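Local coordinates for glutathione S-transferase family protein (Populus trichocarpa, PDB 5F06) that probably catalyses the conjugation of glutathione to electrophilic substrates, releasing a halide from halogenated ones, as a Phi-class glutathione transferase, at residues L2-V16 with I53-R67. Residues are numbered along the deposited sequence; the frame is centred on the assembly and turned at random. Where two conformers were deposited one is given.
Sequences LKLYGAPMSTCTSRV and IPALEEDDLTLFESR. With GSH (glutathione), chain C; SO4 (sulfate ion), chain D.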
loop_
_atom_site.group_PDB
_atom_site.type_symbol
_atom_site.label_atom_id
_atom_site.label_comp_id
_atom_site.label_asym_id
_atom_site.label_seq_id
_atom_site.Cartn_x
_atom_site.Cartn_y
_atom_site.Cartn_z
ATOM N N LEU A 2 -19.531 14.433 3.933
ATOM C CA LEU A 2 -18.467 13.468 4.154
ATOM C C LEU A 2 -18.542 12.984 5.589
ATOM O O LEU A 2 -18.187 13.719 6.508
ATOM C CB LEU A 2 -17.096 14.084 3.882
ATOM C CG LEU A 2 -16.783 14.434 2.431
ATOM C CD1 LEU A 2 -15.550 15.318 2.376
ATOM C CD2 LEU A 2 -16.573 13.173 1.603
ATOM N N LYS A 3 -19.021 11.758 5.773
ATOM C CA LYS A 3 -19.171 11.187 7.102
ATOM C C LYS A 3 -18.093 10.147 7.365
ATOM O O LYS A 3 -18.065 9.088 6.737
ATOM C CB LYS A 3 -20.559 10.576 7.261
ATOM C CG LYS A 3 -21.678 11.604 7.139
ATOM C CD LYS A 3 -23.048 10.961 6.994
ATOM C CE LYS A 3 -23.318 9.961 8.096
ATOM N NZ LYS A 3 -23.191 10.558 9.451
ATOM N N LEU A 4 -17.209 10.473 8.302
ATOM C CA LEU A 4 -16.071 9.634 8.649
ATOM C C LEU A 4 -16.352 8.885 9.939
ATOM O O LEU A 4 -16.590 9.498 10.975
ATOM C CB LEU A 4 -14.814 10.487 8.793
ATOM C CG LEU A 4 -13.493 9.784 9.110
ATOM C CD1 LEU A 4 -13.115 8.837 7.987
ATOM C CD2 LEU A 4 -12.392 10.812 9.345
ATOM N N TYR A 5 -16.335 7.556 9.861
ATOM C CA TYR A 5 -16.584 6.710 11.021
ATOM C C TYR A 5 -15.272 6.241 11.639
ATOM O O TYR A 5 -14.504 5.514 11.015
ATOM C CB TYR A 5 -17.442 5.511 10.628
ATOM C CG TYR A 5 -18.818 5.902 10.152
ATOM C CD1 TYR A 5 -19.026 6.337 8.848
ATOM C CD2 TYR A 5 -19.908 5.858 11.010
ATOM C CE1 TYR A 5 -20.288 6.705 8.411
ATOM C CE2 TYR A 5 -21.171 6.225 10.582
ATOM C CZ TYR A 5 -21.355 6.651 9.285
ATOM O OH TYR A 5 -22.612 7.014 8.860
ATOM N N GLY A 6 -15.012 6.660 12.869
ATOM C CA GLY A 6 -13.774 6.293 13.530
ATOM C C GLY A 6 -13.639 6.908 14.905
ATOM O O GLY A 6 -14.631 7.105 15.604
ATOM N N ALA A 7 -12.405 7.211 15.294
ATOM C CA ALA A 7 -12.135 7.809 16.597
ATOM C C ALA A 7 -10.938 8.751 16.503
ATOM O O ALA A 7 -9.945 8.415 15.858
ATOM C CB ALA A 7 -11.883 6.729 17.628
ATOM N N PRO A 8 -11.024 9.937 17.135
ATOM C CA PRO A 8 -9.937 10.926 17.053
ATOM C C PRO A 8 -8.556 10.401 17.460
ATOM O O PRO A 8 -7.546 10.857 16.921
ATOM C CB PRO A 8 -10.387 12.020 18.026
ATOM C CG PRO A 8 -11.864 11.924 18.046
ATOM C CD PRO A 8 -12.193 10.469 17.863
ATOM N N MET A 9 -8.516 9.459 18.398
ATOM C CA MET A 9 -7.251 9.017 18.976
ATOM C C MET A 9 -6.531 7.958 18.131
ATOM O O MET A 9 -5.350 7.690 18.351
ATOM C CB MET A 9 -7.491 8.477 20.390
ATOM C CG MET A 9 -6.218 8.177 21.164
ATOM S SD MET A 9 -6.474 8.083 22.947
ATOM C CE MET A 9 -6.609 9.823 23.351
ATOM N N SER A 10 -7.219 7.364 17.162
ATOM C CA SER A 10 -6.614 6.295 16.373
ATOM C C SER A 10 -5.796 6.848 15.210
ATOM O O SER A 10 -6.168 7.838 14.574
ATOM C CB SER A 10 -7.681 5.328 15.846
ATOM O OG SER A 10 -8.343 5.842 14.709
ATOM N N THR A 11 -4.670 6.193 14.952
ATOM C CA THR A 11 -3.757 6.586 13.885
ATOM C C THR A 11 -4.434 6.577 12.528
ATOM O O THR A 11 -4.203 7.452 11.698
ATOM C CB THR A 11 -2.551 5.647 13.817
ATOM O OG1 THR A 11 -3.008 4.291 13.695
ATOM C CG2 THR A 11 -1.700 5.780 15.062
ATOM N N CYS A 12 -5.258 5.559 12.308
ATOM C CA CYS A 12 -5.895 5.346 11.020
ATOM C C CYS A 12 -6.953 6.413 10.725
ATOM O O CYS A 12 -7.078 6.869 9.591
ATOM C CB CYS A 12 -6.509 3.949 10.984
ATOM S SG CYS A 12 -5.325 2.647 11.407
ATOM N N THR A 13 -7.705 6.820 11.744
ATOM C CA THR A 13 -8.666 7.908 11.573
ATOM C C THR A 13 -7.936 9.232 11.400
ATOM O O THR A 13 -8.310 10.048 10.553
ATOM C CB THR A 13 -9.633 8.028 12.765
ATOM O OG1 THR A 13 -10.253 6.763 13.010
ATOM C CG2 THR A 13 -10.715 9.071 12.482
ATOM N N SER A 14 -6.894 9.443 12.200
ATOM C CA SER A 14 -6.141 10.694 12.163
ATOM C C SER A 14 -5.514 10.938 10.796
ATOM O O SER A 14 -5.358 12.084 10.380
ATOM C CB SER A 14 -5.054 10.702 13.236
ATOM O OG SER A 14 -5.616 10.802 14.533
ATOM N N ARG A 15 -5.150 9.864 10.104
ATOM C CA ARG A 15 -4.572 9.991 8.771
ATOM C C ARG A 15 -5.570 10.668 7.831
ATOM O O ARG A 15 -5.194 11.518 7.022
ATOM C CB ARG A 15 -4.157 8.621 8.224
ATOM C CG ARG A 15 -3.315 8.704 6.964
ATOM C CD ARG A 15 -2.721 7.362 6.550
ATOM N NE ARG A 15 -1.768 6.846 7.535
ATOM C CZ ARG A 15 -1.986 5.811 8.347
ATOM N NH1 ARG A 15 -3.128 5.132 8.310
ATOM N NH2 ARG A 15 -1.041 5.445 9.200
ATOM N N VAL A 16 -6.843 10.304 7.950
ATOM C CA VAL A 16 -7.881 10.929 7.135
ATOM C C VAL A 16 -8.171 12.347 7.625
ATOM O O VAL A 16 -8.283 13.282 6.823
ATOM C CB VAL A 16 -9.187 10.102 7.148
ATOM C CG1 VAL A 16 -10.254 10.763 6.281
ATOM C CG2 VAL A 16 -8.928 8.686 6.674
ATOM N N ILE A 53 -11.483 0.503 11.702
ATOM C CA ILE A 53 -11.758 1.894 11.380
ATOM C C ILE A 53 -10.555 2.478 10.645
ATOM O O ILE A 53 -9.427 2.043 10.864
ATOM C CB ILE A 53 -12.080 2.722 12.653
ATOM C CG1 ILE A 53 -10.954 2.621 13.691
ATOM C CG2 ILE A 53 -13.401 2.257 13.249
ATOM C CD1 ILE A 53 -11.110 3.604 14.858
ATOM N N PRO A 54 -10.782 3.486 9.788
ATOM C CA PRO A 54 -12.048 4.180 9.562
ATOM C C PRO A 54 -12.835 3.672 8.363
ATOM O O PRO A 54 -12.339 2.867 7.577
ATOM C CB PRO A 54 -11.594 5.615 9.316
ATOM C CG PRO A 54 -10.334 5.438 8.549
ATOM C CD PRO A 54 -9.675 4.184 9.109
ATOM N N ALA A 55 -14.066 4.153 8.254
ATOM C CA ALA A 55 -14.851 4.032 7.041
ATOM C C ALA A 55 -15.386 5.409 6.677
ATOM O O ALA A 55 -15.469 6.298 7.531
ATOM C CB ALA A 55 -15.986 3.049 7.223
ATOM N N LEU A 56 -15.743 5.579 5.410
ATOM C CA LEU A 56 -16.325 6.822 4.924
ATOM C C LEU A 56 -17.641 6.550 4.208
ATOM O O LEU A 56 -17.702 5.696 3.327
ATOM C CB LEU A 56 -15.365 7.538 3.972
ATOM C CG LEU A 56 -15.830 8.903 3.450
ATOM C CD1 LEU A 56 -15.613 9.978 4.493
ATOM C CD2 LEU A 56 -15.115 9.266 2.165
ATOM N N GLU A 57 -18.689 7.265 4.606
ATOM C CA GLU A 57 -19.935 7.300 3.846
ATOM C C GLU A 57 -20.087 8.679 3.223
ATOM O O GLU A 57 -20.087 9.694 3.922
ATOM C CB GLU A 57 -21.154 6.977 4.726
ATOM C CG GLU A 57 -21.352 5.490 5.016
ATOM C CD GLU A 57 -22.626 5.206 5.800
ATOM O OE1 GLU A 57 -23.106 6.129 6.500
ATOM O OE2 GLU A 57 -23.151 4.068 5.712
ATOM N N GLU A 58 -20.187 8.705 1.900
ATOM C CA GLU A 58 -20.483 9.926 1.167
ATOM C C GLU A 58 -21.675 9.648 0.272
ATOM O O GLU A 58 -21.527 9.074 -0.810
ATOM C CB GLU A 58 -19.281 10.381 0.343
ATOM C CG GLU A 58 -19.482 11.719 -0.344
ATOM C CD GLU A 58 -18.544 11.924 -1.514
ATOM O OE1 GLU A 58 -18.312 10.961 -2.271
ATOM O OE2 GLU A 58 -18.040 13.057 -1.684
ATOM N N ASP A 59 -22.855 10.045 0.740
ATOM C CA ASP A 59 -24.107 9.696 0.086
ATOM C C ASP A 59 -24.186 8.175 -0.100
ATOM O O ASP A 59 -24.132 7.436 0.882
ATOM C CB ASP A 59 -24.232 10.446 -1.240
ATOM C CG ASP A 59 -24.127 11.952 -1.063
ATOM O OD1 ASP A 59 -24.813 12.499 -0.169
ATOM O OD2 ASP A 59 -23.348 12.585 -1.801
ATOM N N ASP A 60 -24.295 7.706 -1.342
ATOM C CA ASP A 60 -24.432 6.270 -1.599
ATOM C C ASP A 60 -23.085 5.553 -1.749
ATOM O O ASP A 60 -23.041 4.340 -1.972
ATOM C CB ASP A 60 -25.282 6.045 -2.853
ATOM C CG ASP A 60 -26.711 6.529 -2.684
ATOM O OD1 ASP A 60 -27.129 6.763 -1.529
ATOM O OD2 ASP A 60 -27.422 6.671 -3.702
ATOM N N LEU A 61 -21.993 6.301 -1.622
ATOM C CA LEU A 61 -20.655 5.717 -1.671
ATOM C C LEU A 61 -20.156 5.372 -0.275
ATOM O O LEU A 61 -20.316 6.159 0.659
ATOM C CB LEU A 61 -19.675 6.677 -2.343
ATOM C CG LEU A 61 -18.243 6.163 -2.526
ATOM C CD1 LEU A 61 -18.213 4.965 -3.466
ATOM C CD2 LEU A 61 -17.335 7.272 -3.045
ATOM N N THR A 62 -19.551 4.193 -0.148
ATOM C CA THR A 62 -18.930 3.760 1.097
ATOM C C THR A 62 -17.507 3.265 0.838
ATOM O O THR A 62 -17.287 2.416 -0.030
ATOM C CB THR A 62 -19.739 2.643 1.781
ATOM O OG1 THR A 62 -21.108 3.051 1.905
ATOM C CG2 THR A 62 -19.166 2.331 3.179
ATOM N N LEU A 63 -16.555 3.803 1.598
ATOM C CA LEU A 63 -15.141 3.452 1.458
ATOM C C LEU A 63 -14.518 3.001 2.774
ATOM O O LEU A 63 -14.982 3.361 3.860
ATOM C CB LEU A 63 -14.338 4.642 0.926
ATOM C CG LEU A 63 -14.814 5.320 -0.356
ATOM C CD1 LEU A 63 -13.905 6.500 -0.665
ATOM C CD2 LEU A 63 -14.844 4.348 -1.516
ATOM N N PHE A 64 -13.451 2.217 2.669
ATOM C CA PHE A 64 -12.612 1.930 3.814
ATOM C C PHE A 64 -11.158 1.856 3.331
ATOM O O PHE A 64 -10.898 2.047 2.141
ATOM C CB PHE A 64 -13.069 0.647 4.538
ATOM C CG PHE A 64 -13.000 -0.606 3.703
ATOM C CD1 PHE A 64 -14.073 -1.002 2.924
ATOM C CD2 PHE A 64 -11.871 -1.409 3.729
ATOM C CE1 PHE A 64 -14.011 -2.167 2.170
ATOM C CE2 PHE A 64 -11.808 -2.570 2.985
ATOM C CZ PHE A 64 -12.876 -2.946 2.203
ATOM N N GLU A 65 -10.238 1.601 4.264
ATOM C CA GLU A 65 -8.787 1.800 4.097
ATOM C C GLU A 65 -8.466 3.291 4.096
ATOM O O GLU A 65 -8.887 4.046 3.212
ATOM C CB GLU A 65 -8.235 1.133 2.827
ATOM C CG GLU A 65 -8.190 -0.373 2.912
ATOM C CD GLU A 65 -7.220 -0.856 3.980
ATOM O OE1 GLU A 65 -6.135 -0.246 4.123
ATOM O OE2 GLU A 65 -7.548 -1.838 4.681
ATOM N N SER A 66 -7.714 3.703 5.113
ATOM C CA SER A 66 -7.461 5.113 5.357
ATOM C C SER A 66 -6.858 5.800 4.142
ATOM O O SER A 66 -7.221 6.927 3.828
ATOM C CB SER A 66 -6.532 5.291 6.562
ATOM O OG SER A 66 -5.299 4.621 6.363
ATOM N N ARG A 67 -5.950 5.117 3.456
ATOM C CA ARG A 67 -5.225 5.728 2.346
ATOM C C ARG A 67 -6.035 5.701 1.044
ATOM O O ARG A 67 -5.743 6.449 0.107
ATOM C CB ARG A 67 -3.879 5.033 2.153
ATOM C CG ARG A 67 -2.968 5.071 3.391
ATOM C CD ARG A 67 -1.831 4.068 3.256
ATOM N NE ARG A 67 -0.964 4.002 4.433
ATOM C CZ ARG A 67 -1.275 3.375 5.564
ATOM N NH1 ARG A 67 -2.447 2.763 5.698
ATOM N NH2 ARG A 67 -0.412 3.367 6.572
HETATM N N1 GSH C . -5.080 -0.750 6.627
HETATM C CA1 GSH C . -6.077 -0.196 7.483
HETATM C C1 GSH C . -6.222 1.286 7.204
HETATM O O11 GSH C . -5.211 1.971 6.905
HETATM O O12 GSH C . -7.350 1.833 7.277
HETATM C CB1 GSH C . -5.699 -0.422 8.935
HETATM C CG1 GSH C . -6.892 -0.075 9.813
HETATM C CD1 GSH C . -6.564 -0.214 11.294
HETATM O OE1 GSH C . -5.506 -0.705 11.658
HETATM N N2 GSH C . -7.523 0.256 12.248
HETATM C CA2 GSH C . -7.291 0.166 13.656
HETATM C C2 GSH C . -8.459 -0.563 14.313
HETATM O O2 GSH C . -9.569 -0.497 13.823
HETATM C CB2 GSH C . -7.234 1.558 14.246
HETATM S SG2 GSH C . -5.727 2.390 13.797
HETATM N N3 GSH C . -8.255 -1.323 15.520
HETATM C CA3 GSH C . -9.374 -2.003 16.149
HETATM C C3 GSH C . -9.224 -3.518 16.044
HETATM O O31 GSH C . -9.818 -4.264 16.871
HETATM O O32 GSH C . -8.512 -4.025 15.138
HETATM S S SO4 D . -3.309 2.929 17.181
HETATM O O1 SO4 D . -2.865 3.136 18.559
HETATM O O2 SO4 D . -2.159 3.002 16.285
HETATM O O3 SO4 D . -3.939 1.618 17.057
HETATM O O4 SO4 D . -4.274 3.966 16.825
#
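The glutathione site of the thioredoxin-like domain is built where C12, on the helix after strand 2-6, meets I53, P54 and S66, with R15 behind S66 and R67 as a second shell. Strands 2-6 and 55-58 run antiparallel, K3 pairing with E57 and Y5 with A55 through two backbone hydrogen bonds each. On one face Y5 OH donates to E57 OE1 (2.6 Å), reaching the oxygen from above the carboxylate plane, with ring and carboxylate almost perpendicular (88°). On the other face L4 CD1 packs on P54 CB (3.8 Å). P54 follows a cis peptide bond; its CD lies 3.7 Å from C12 CB, and V16 CG2 closes on its CG. Just before this cis bond the backbone of I53 grips glutathione twice, I53 N giving to GSH O2 and I53 O taking from GSH N2 (3.0 Å). C12, which glutathione can bind covalently, lies in the first turn of the helix that S10 caps, S10 OG accepting from T13 N. One turn further along, R15 extends with CG anti to the backbone N (chi1 -169°) and then bends at chi3, laying its guanidinium flat on that of R67, planes 23° apart. R15 NH1 donates to S66 OG (3.0 Å), which donates to GSH O11 (2.7 Å), while R67 NH1 lies 3.1 Å from that carboxylate oxygen; E103 pairs with R67 NE. A leucine in place of R15 would probably leave S66 OG without this donor and R67 without the flat group stacked on it. A cis-proline beside the N terminus of the first helix is a hallmark of the thioredoxin fold.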